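Local coordinates for protein myosin-I heavy chain (Dictyostelium discoideum, PDB 5EJY) that is an actin-based motor with ATPase activity that takes part in early phagocytosis and adhesion, seen here as its first MyTH4-FERM tail unit, at residues F313-L318 against Q396-L401; K329-Q334 against K372-D377; I337-L342 against I379-S384. One frame throughout, in Å; residues are numbered along the deposited sequence.

Contact 1. Residues F313-L318 against Q396-L401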
loop_
_atom_site.group_PDB
_atom_site.type_symbol
_atom_site.label_atom_id
_atom_site.label_comp_id
_atom_site.label_asym_id
_atom_site.label_seq_id
_atom_site.Cartn_x
_atom_site.Cartn_y
_atom_site.Cartn_z
ATOM N N PHE A 313 -7.042 9.700 -17.565
ATOM C CA PHE A 313 -7.277 8.925 -16.349
ATOM C C PHE A 313 -8.167 9.763 -15.423
ATOM O O PHE A 313 -9.150 9.270 -14.852
ATOM C CB PHE A 313 -5.955 8.578 -15.635
ATOM C CG PHE A 313 -5.269 7.321 -16.157
ATOM C CD1 PHE A 313 -6.001 6.232 -16.591
ATOM C CD2 PHE A 313 -3.874 7.234 -16.176
ATOM C CE1 PHE A 313 -5.358 5.077 -17.062
ATOM C CE2 PHE A 313 -3.231 6.092 -16.633
ATOM C CZ PHE A 313 -3.973 5.012 -17.077
ATOM N N TYR A 314 -7.829 11.036 -15.283
ATOM C CA TYR A 314 -8.597 11.889 -14.379
ATOM C C TYR A 314 -10.075 12.060 -14.772
ATOM O O TYR A 314 -10.949 12.017 -13.905
ATOM C CB TYR A 314 -7.932 13.255 -14.172
ATOM C CG TYR A 314 -8.817 14.172 -13.356
ATOM C CD1 TYR A 314 -9.217 13.810 -12.071
ATOM C CD2 TYR A 314 -9.290 15.368 -13.879
ATOM C CE1 TYR A 314 -10.055 14.631 -11.314
ATOM C CE2 TYR A 314 -10.127 16.208 -13.118
ATOM C CZ TYR A 314 -10.496 15.833 -11.845
ATOM O OH TYR A 314 -11.326 16.657 -11.099
ATOM N N TYR A 315 -10.362 12.254 -16.059
ATOM C CA TYR A 315 -11.757 12.402 -16.486
ATOM C C TYR A 315 -12.601 11.209 -16.061
ATOM O O TYR A 315 -13.751 11.372 -15.670
ATOM C CB TYR A 315 -11.886 12.587 -18.004
ATOM C CG TYR A 315 -11.135 13.765 -18.565
ATOM C CD1 TYR A 315 -10.941 14.913 -17.819
ATOM C CD2 TYR A 315 -10.591 13.713 -19.851
ATOM C CE1 TYR A 315 -10.239 15.990 -18.340
ATOM C CE2 TYR A 315 -9.899 14.781 -20.376
ATOM C CZ TYR A 315 -9.724 15.915 -19.620
ATOM O OH TYR A 315 -9.024 16.977 -20.149
ATOM N N HIS A 316 -12.044 10.004 -16.148
ATOM C CA HIS A 316 -12.778 8.815 -15.715
ATOM C C HIS A 316 -13.075 8.880 -14.225
ATOM O O HIS A 316 -14.159 8.503 -13.778
ATOM C CB HIS A 316 -11.982 7.538 -16.007
ATOM C CG HIS A 316 -11.814 7.254 -17.465
ATOM N ND1 HIS A 316 -10.657 7.547 -18.152
ATOM C CD2 HIS A 316 -12.660 6.708 -18.368
ATOM C CE1 HIS A 316 -10.794 7.189 -19.415
ATOM N NE2 HIS A 316 -11.999 6.673 -19.571
ATOM N N GLN A 317 -12.087 9.335 -13.464
ATOM C CA GLN A 317 -12.214 9.477 -12.010
ATOM C C GLN A 317 -13.285 10.502 -11.636
ATOM O O GLN A 317 -14.145 10.231 -10.805
ATOM C CB GLN A 317 -10.865 9.896 -11.428
ATOM C CG GLN A 317 -10.888 10.407 -9.999
ATOM C CD GLN A 317 -9.490 10.743 -9.503
ATOM O OE1 GLN A 317 -8.518 10.121 -9.926
ATOM N NE2 GLN A 317 -9.379 11.744 -8.637
ATOM N N LEU A 318 -13.207 11.680 -12.239
ATOM C CA LEU A 318 -14.172 12.747 -11.971
ATOM C C LEU A 318 -15.589 12.347 -12.363
ATOM O O LEU A 318 -16.538 12.587 -11.616
ATOM C CB LEU A 318 -13.760 14.018 -12.700
ATOM C CG LEU A 318 -14.659 15.248 -12.536
ATOM C CD1 LEU A 318 -14.893 15.589 -11.060
ATOM C CD2 LEU A 318 -14.002 16.402 -13.257
ATOM N N GLN A 396 -17.848 17.392 -25.685
ATOM C CA GLN A 396 -18.915 17.996 -24.905
ATOM C C GLN A 396 -18.901 17.478 -23.465
ATOM O O GLN A 396 -19.048 18.256 -22.529
ATOM C CB GLN A 396 -20.277 17.744 -25.553
ATOM C CG GLN A 396 -20.499 18.478 -26.868
ATOM C CD GLN A 396 -21.960 18.464 -27.285
ATOM O OE1 GLN A 396 -22.849 18.667 -26.460
ATOM N NE2 GLN A 396 -22.215 18.206 -28.563
ATOM N N MET A 397 -18.724 16.168 -23.301
ATOM C CA MET A 397 -18.640 15.547 -21.975
ATOM C C MET A 397 -17.497 16.147 -21.155
ATOM O O MET A 397 -17.685 16.552 -20.003
ATOM C CB MET A 397 -18.460 14.030 -22.104
ATOM C CG MET A 397 -18.536 13.255 -20.787
ATOM S SD MET A 397 -18.065 11.524 -20.990
ATOM C CE MET A 397 -16.331 11.708 -21.423
ATOM N N VAL A 398 -16.311 16.207 -21.754
ATOM C CA VAL A 398 -15.147 16.765 -21.074
ATOM C C VAL A 398 -15.379 18.215 -20.649
ATOM O O VAL A 398 -14.938 18.637 -19.581
ATOM C CB VAL A 398 -13.877 16.644 -21.940
ATOM C CG1 VAL A 398 -12.726 17.432 -21.335
ATOM C CG2 VAL A 398 -13.500 15.175 -22.100
ATOM N N GLN A 399 -16.081 18.973 -21.486
ATOM C CA GLN A 399 -16.422 20.348 -21.151
ATOM C C GLN A 399 -17.313 20.397 -19.913
ATOM O O GLN A 399 -17.065 21.175 -19.002
ATOM C CB GLN A 399 -17.124 21.036 -22.327
ATOM N N LEU A 400 -18.352 19.569 -19.893
ATOM C CA LEU A 400 -19.276 19.524 -18.763
ATOM C C LEU A 400 -18.569 19.100 -17.479
ATOM O O LEU A 400 -18.883 19.587 -16.384
ATOM C CB LEU A 400 -20.421 18.559 -19.066
ATOM C CG LEU A 400 -21.470 19.066 -20.057
ATOM C CD1 LEU A 400 -22.437 17.962 -20.448
ATOM C CD2 LEU A 400 -22.222 20.258 -19.452
ATOM N N LEU A 401 -17.622 18.176 -17.619
ATOM C CA LEU A 401 -16.837 17.706 -16.481
ATOM C C LEU A 401 -15.934 18.818 -15.975
ATOM O O LEU A 401 -15.881 19.092 -14.774
ATOM C CB LEU A 401 -16.001 16.468 -16.861
ATOM C CG LEU A 401 -16.753 15.164 -17.144
ATOM C CD1 LEU A 401 -15.785 14.067 -17.593
ATOM C CD2 LEU A 401 -17.531 14.702 -15.917
#
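Around Tyr315 and Val398, and again around Leu318 and Leu401, the helical segments 313-318 and 396-401 face each other with their axes 10.8 Å apart at closest approach and crossing at 65°. Tyr315 lays one face of its ring against Val398: CG1 of Val398 sits 4.1 Å from the ring centroid in a CH-pi contact, displaced from the centre toward the phenol end, where it is 3.8 Å from CZ of Tyr315. The second methyl, CG2, meets the CD2-CE2 side of the same ring. Both segments belong to the all-helical central lobe of the FERM domain, in which helix 304-322 packs against helix 390-402. Cutting Tyr315 back to an alanine would probably strip Val398 of the aromatic face it rests on and open a gap between the helices. One turn further along, Leu401 rests CD1 on the root of the tyrosine, 3.9 Å from O of Tyr315 and 4.2 Å from CB of Tyr315. Leu318, with CG anti to the backbone N (chi1 180°), swings CD2 across to the end of segment 396-401, 3.6 Å from O of Leu401 and 4.1 Å from CB of Leu401.

Contact 2. Residues K329-Q334 against K372-D377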
loop_
_atom_site.group_PDB
_atom_site.type_symbol
_atom_site.label_atom_id
_atom_site.label_comp_id
_atom_site.label_asym_id
_atom_site.label_seq_id
_atom_site.Cartn_x
_atom_site.Cartn_y
_atom_site.Cartn_z
ATOM N N LYS A 329 -25.695 15.262 -6.446
ATOM C CA LYS A 329 -27.060 14.754 -6.378
ATOM C C LYS A 329 -27.910 15.287 -7.541
ATOM O O LYS A 329 -29.112 15.022 -7.624
ATOM C CB LYS A 329 -27.700 15.122 -5.031
ATOM C CG LYS A 329 -26.888 14.702 -3.800
ATOM C CD LYS A 329 -27.594 15.063 -2.494
ATOM C CE LYS A 329 -26.710 14.806 -1.275
ATOM N NZ LYS A 329 -26.211 13.395 -1.209
ATOM N N ASP A 330 -27.277 16.038 -8.437
ATOM C CA ASP A 330 -27.975 16.667 -9.552
ATOM C C ASP A 330 -28.212 15.683 -10.702
ATOM O O ASP A 330 -27.302 15.398 -11.491
ATOM C CB ASP A 330 -27.175 17.874 -10.041
ATOM C CG ASP A 330 -27.821 18.559 -11.227
ATOM O OD1 ASP A 330 -28.695 17.948 -11.875
ATOM O OD2 ASP A 330 -27.441 19.709 -11.523
ATOM N N GLN A 331 -29.439 15.179 -10.804
ATOM C CA GLN A 331 -29.763 14.179 -11.818
ATOM C C GLN A 331 -29.659 14.737 -13.237
ATOM O O GLN A 331 -29.208 14.040 -14.156
ATOM C CB GLN A 331 -31.162 13.614 -11.597
ATOM C CG GLN A 331 -31.348 12.806 -10.327
ATOM C CD GLN A 331 -32.819 12.540 -10.060
ATOM O OE1 GLN A 331 -33.674 13.363 -10.394
ATOM N NE2 GLN A 331 -33.123 11.384 -9.478
ATOM N N ASP A 332 -30.090 15.984 -13.422
ATOM C CA ASP A 332 -29.982 16.624 -14.728
ATOM C C ASP A 332 -28.533 16.593 -15.200
ATOM O O ASP A 332 -28.247 16.234 -16.346
ATOM C CB ASP A 332 -30.456 18.079 -14.681
ATOM C CG ASP A 332 -31.976 18.213 -14.672
ATOM O OD1 ASP A 332 -32.693 17.224 -14.950
ATOM O OD2 ASP A 332 -32.448 19.336 -14.394
ATOM N N TYR A 333 -27.622 16.989 -14.318
ATOM C CA TYR A 333 -26.205 17.014 -14.674
ATOM C C TYR A 333 -25.687 15.621 -14.999
ATOM O O TYR A 333 -25.025 15.419 -16.019
ATOM C CB TYR A 333 -25.355 17.623 -13.565
ATOM C CG TYR A 333 -23.886 17.628 -13.916
ATOM C CD1 TYR A 333 -23.065 16.553 -13.588
ATOM C CD2 TYR A 333 -23.327 18.698 -14.596
ATOM C CE1 TYR A 333 -21.716 16.553 -13.927
ATOM C CE2 TYR A 333 -21.992 18.713 -14.932
ATOM C CZ TYR A 333 -21.187 17.639 -14.593
ATOM O OH TYR A 333 -19.856 17.671 -14.935
ATOM N N GLN A 334 -25.985 14.661 -14.130
ATOM C CA GLN A 334 -25.529 13.297 -14.347
ATOM C C GLN A 334 -26.055 12.785 -15.684
ATOM O O GLN A 334 -25.347 12.105 -16.440
ATOM C CB GLN A 334 -25.958 12.398 -13.191
ATOM C CG GLN A 334 -25.308 12.789 -11.863
ATOM C CD GLN A 334 -25.933 12.086 -10.673
ATOM O OE1 GLN A 334 -27.134 11.812 -10.659
ATOM N NE2 GLN A 334 -25.117 11.790 -9.663
ATOM N N LYS A 372 -34.438 4.485 -12.155
ATOM C CA LYS A 372 -35.717 4.245 -11.498
ATOM C C LYS A 372 -36.685 5.409 -11.647
ATOM O O LYS A 372 -37.892 5.210 -11.772
ATOM C CB LYS A 372 -35.503 3.932 -10.016
ATOM C CG LYS A 372 -36.791 3.686 -9.241
ATOM N N ASN A 373 -36.155 6.625 -11.635
ATOM C CA ASN A 373 -37.004 7.807 -11.603
ATOM C C ASN A 373 -36.954 8.676 -12.853
ATOM O O ASN A 373 -37.796 9.554 -13.025
ATOM C CB ASN A 373 -36.690 8.656 -10.367
ATOM C CG ASN A 373 -36.967 7.920 -9.071
ATOM O OD1 ASN A 373 -36.885 6.692 -9.010
ATOM N ND2 ASN A 373 -37.307 8.667 -8.027
ATOM N N ARG A 374 -35.978 8.448 -13.726
ATOM C CA ARG A 374 -35.861 9.295 -14.912
ATOM C C ARG A 374 -35.303 8.586 -16.144
ATOM O O ARG A 374 -34.732 9.230 -17.023
ATOM C CB ARG A 374 -35.047 10.556 -14.593
ATOM C CG ARG A 374 -35.568 11.330 -13.383
ATOM C CD ARG A 374 -34.920 12.688 -13.248
ATOM N NE ARG A 374 -35.164 13.521 -14.421
ATOM C CZ ARG A 374 -34.712 14.762 -14.556
ATOM N NH1 ARG A 374 -33.995 15.315 -13.587
ATOM N NH2 ARG A 374 -34.976 15.451 -15.657
ATOM N N PHE A 375 -35.474 7.268 -16.210
ATOM C CA PHE A 375 -35.057 6.514 -17.386
ATOM C C PHE A 375 -35.465 7.247 -18.662
ATOM O O PHE A 375 -34.617 7.596 -19.483
ATOM C CB PHE A 375 -35.645 5.100 -17.373
ATOM N N ASP A 376 -36.762 7.497 -18.814
ATOM C CA ASP A 376 -37.278 8.146 -20.013
ATOM C C ASP A 376 -36.604 9.483 -20.283
ATOM O O ASP A 376 -36.336 9.832 -21.435
ATOM N N ASP A 377 -36.343 10.231 -19.217
ATOM C CA ASP A 377 -35.638 11.504 -19.315
ATOM C C ASP A 377 -34.222 11.294 -19.852
ATOM O O ASP A 377 -33.668 12.155 -20.541
ATOM C CB ASP A 377 -35.553 12.163 -17.941
ATOM C CG ASP A 377 -36.920 12.463 -17.348
ATOM O OD1 ASP A 377 -37.832 11.610 -17.461
ATOM O OD2 ASP A 377 -37.070 13.560 -16.767
#
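Arg374 reaches across to Asp332 with the end of its guanidinium and lays its CD against the amide oxygen of Gln331. The close-packed part is here: OE1 of Gln331 lies 3.2 Å from CD of Arg374, near the guanidinium plane, while the amide plane is turned 62° from it. NE2 of Gln331 is hydrogen-bonded to Asp369, which probably sets the turn of the amide, with OE1 on the arginine side. The salt bridge is the looser, solvent-facing side: Asp332 and Asp377 are both exposed and the bonds between Asp332 and Arg374 are bent. OD1 of Asp332 takes NH1 of Arg374 at 2.7 Å and 137°, from above the carboxylate plane, and a weak bond from NH2. Arg374, whose chain bends at chi3 (60°), also grips Asp377 of its own segment side-on: NE and NH2 both bond OD2 of Asp377, each at 3.0 Å. One guanidinium holds two carboxylates that stand 6.0 Å apart between OD1 of Asp332 and OD2 of Asp377, and its charge probably eases their repulsion. The network bridges two helix starts in the FERM central lobe. Asp330 is the N-cap of helix 331-346, its OD1 accepting from N of Tyr333, and Arg374 is the N-cap of helix 375-383. Gln331 also leans on Ile370 of helix 368-373, and Tyr333 turns to the end of helix 390-402, where its OH bonds the backbone O of Leu400.

Contact 3. Residues I337-L342 against I379-S384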
loop_
_atom_site.group_PDB
_atom_site.type_symbol
_atom_site.label_atom_id
_atom_site.label_comp_id
_atom_site.label_asym_id
_atom_site.label_seq_id
_atom_site.Cartn_x
_atom_site.Cartn_y
_atom_site.Cartn_z
ATOM N N ILE A 337 -23.874 14.336 -18.692
ATOM C CA ILE A 337 -22.583 13.672 -18.926
ATOM C C ILE A 337 -22.732 12.203 -19.326
ATOM O O ILE A 337 -22.026 11.717 -20.221
ATOM C CB ILE A 337 -21.599 13.830 -17.737
ATOM C CG1 ILE A 337 -22.213 13.319 -16.427
ATOM C CG2 ILE A 337 -21.142 15.287 -17.605
ATOM C CD1 ILE A 337 -21.211 13.297 -15.234
ATOM N N GLY A 338 -23.649 11.493 -18.683
ATOM C CA GLY A 338 -23.844 10.082 -18.967
ATOM C C GLY A 338 -24.422 9.818 -20.348
ATOM O O GLY A 338 -24.096 8.809 -20.983
ATOM N N SER A 339 -25.280 10.723 -20.817
ATOM C CA SER A 339 -25.875 10.578 -22.147
ATOM C C SER A 339 -24.843 10.809 -23.248
ATOM O O SER A 339 -24.873 10.144 -24.283
ATOM C CB SER A 339 -27.084 11.509 -22.328
ATOM O OG SER A 339 -26.692 12.871 -22.391
ATOM N N LEU A 340 -23.940 11.759 -23.029
ATOM C CA LEU A 340 -22.844 11.989 -23.965
ATOM C C LEU A 340 -21.893 10.794 -24.007
ATOM O O LEU A 340 -21.445 10.382 -25.083
ATOM C CB LEU A 340 -22.098 13.284 -23.628
ATOM C CG LEU A 340 -22.862 14.553 -24.015
ATOM C CD1 LEU A 340 -22.244 15.794 -23.401
ATOM C CD2 LEU A 340 -22.941 14.686 -25.542
ATOM N N LYS A 341 -21.604 10.225 -22.839
ATOM C CA LYS A 341 -20.730 9.055 -22.757
ATOM C C LYS A 341 -21.328 7.879 -23.534
ATOM O O LYS A 341 -20.611 7.117 -24.193
ATOM C CB LYS A 341 -20.481 8.673 -21.295
ATOM C CG LYS A 341 -19.539 7.487 -21.086
ATOM C CD LYS A 341 -19.259 7.269 -19.598
ATOM C CE LYS A 341 -18.846 5.829 -19.277
ATOM N NZ LYS A 341 -18.809 5.597 -17.791
ATOM N N LEU A 342 -22.646 7.740 -23.471
ATOM C CA LEU A 342 -23.316 6.666 -24.194
ATOM C C LEU A 342 -23.241 6.893 -25.702
ATOM O O LEU A 342 -23.030 5.950 -26.469
ATOM C CB LEU A 342 -24.775 6.530 -23.741
ATOM C CG LEU A 342 -25.556 5.353 -24.337
ATOM C CD1 LEU A 342 -24.810 4.039 -24.151
ATOM C CD2 LEU A 342 -26.957 5.272 -23.722
ATOM N N ILE A 379 -33.133 8.326 -21.670
ATOM C CA ILE A 379 -33.330 7.815 -23.020
ATOM C C ILE A 379 -33.642 8.954 -23.978
ATOM O O ILE A 379 -33.296 8.901 -25.157
ATOM C CB ILE A 379 -34.458 6.773 -23.064
ATOM C CG1 ILE A 379 -34.011 5.489 -22.369
ATOM C CG2 ILE A 379 -34.848 6.468 -24.503
ATOM C CD1 ILE A 379 -32.823 4.830 -23.037
ATOM N N ASN A 380 -34.280 9.993 -23.459
ATOM C CA ASN A 380 -34.623 11.153 -24.265
ATOM C C ASN A 380 -33.436 12.071 -24.521
ATOM O O ASN A 380 -33.278 12.601 -25.620
ATOM N N LYS A 381 -32.611 12.278 -23.503
ATOM C CA LYS A 381 -31.434 13.120 -23.664
ATOM C C LYS A 381 -30.455 12.425 -24.609
ATOM O O LYS A 381 -29.757 13.077 -25.384
ATOM C CB LYS A 381 -30.777 13.401 -22.309
ATOM C CG LYS A 381 -29.723 14.508 -22.341
ATOM C CD LYS A 381 -30.354 15.883 -22.503
ATOM C CE LYS A 381 -29.296 16.975 -22.550
ATOM N NZ LYS A 381 -29.872 18.343 -22.408
ATOM N N TYR A 382 -30.430 11.097 -24.543
ATOM C CA TYR A 382 -29.550 10.277 -25.374
ATOM C C TYR A 382 -29.985 10.356 -26.837
ATOM O O TYR A 382 -29.177 10.677 -27.719
ATOM C CB TYR A 382 -29.578 8.831 -24.869
ATOM C CG TYR A 382 -28.928 7.799 -25.768
ATOM C CD1 TYR A 382 -29.425 6.504 -25.822
ATOM C CD2 TYR A 382 -27.805 8.103 -26.530
ATOM C CE1 TYR A 382 -28.845 5.546 -26.626
ATOM C CE2 TYR A 382 -27.216 7.147 -27.344
ATOM C CZ TYR A 382 -27.742 5.869 -27.383
ATOM O OH TYR A 382 -27.175 4.902 -28.179
ATOM N N LYS A 383 -31.265 10.075 -27.085
ATOM C CA LYS A 383 -31.839 10.203 -28.425
ATOM C C LYS A 383 -31.501 11.563 -29.019
ATOM O O LYS A 383 -31.274 11.690 -30.220
ATOM C CB LYS A 383 -33.360 10.032 -28.381
ATOM C CG LYS A 383 -33.846 8.596 -28.235
ATOM C CD LYS A 383 -35.370 8.552 -28.286
ATOM C CE LYS A 383 -35.902 7.127 -28.341
ATOM N NZ LYS A 383 -37.390 7.115 -28.493
ATOM N N SER A 384 -31.456 12.573 -28.156
ATOM C CA SER A 384 -31.195 13.953 -28.553
ATOM C C SER A 384 -29.846 14.207 -29.231
ATOM O O SER A 384 -29.676 15.225 -29.904
ATOM C CB SER A 384 -31.310 14.864 -27.330
ATOM O OG SER A 384 -30.631 16.093 -27.537
#
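Leu342 drives a methyl into the face of Tyr382, and a turn earlier Ser339 lies against Lys381, where helix 331-346 and helix 375-383 pack side by side in the helical central lobe of the FERM domain. The axes of the two short segments come within 8.8 Å and cross at -51°; the backbones are nearest at Ser339 and Tyr382, whose CA atoms are 4.9 Å apart, an approach consistent with the small side chain of Ser339. Tyr382 carries CG anti to the backbone N (chi1 169°), which brings the ring round to the neighbouring helix although its CB does not point straight at it. Leu342 extends across the ring at about a right angle. CD2 of Leu342 stands over the face, 3.5 Å from the centroid, a close CH-pi contact, while CG of Leu342 lies over the phenol end, 3.8 Å from CZ of Tyr382. The far end of the tyrosine is fixed by a hydrogen bond from its OH to the backbone O of Ser347, and Ile353 of helix 351-360 also packs on this side chain; Leu357 of that helix does the same for Leu342. OG of Ser339 has NE2 of His385 and the backbone O atoms of Ile335 and Ser336 as bonding partners; the two carbonyls must share its single proton or alternate for it, and the buried hydroxyl therefore has polar company. The CB of Lys381 points toward helix 331-346, but a bend at chi2 (72°) turns the rest of the chain off, leaving its aliphatic root as the touching part: CG of Lys381 rests 3.4 Å from OG of Ser339.

After the MyTH4 domain and the ubiquitin-like first FERM lobe, the chain enters the central lobe with helix 304-322, then helix 331-346, whose start enters contact 2 and whose next turns enter contact 3. After helices 351-360 and 368-373 it returns: residues 372-377 close contact 2 and residues 379-384 close contact 3. These two loops cross, since their segments alternate along the chain, and together they join helix 331-346 to helix 375-383. Helix 390-402 then comes back to helix 304-322 and closes contact 1, whose loop encloses both others. Helix 390-402 also leans on helix 331-346, Gln396, Met397 and Leu400 meeting Leu340 or Ile337, so contacts 1 and 3 share one helical core.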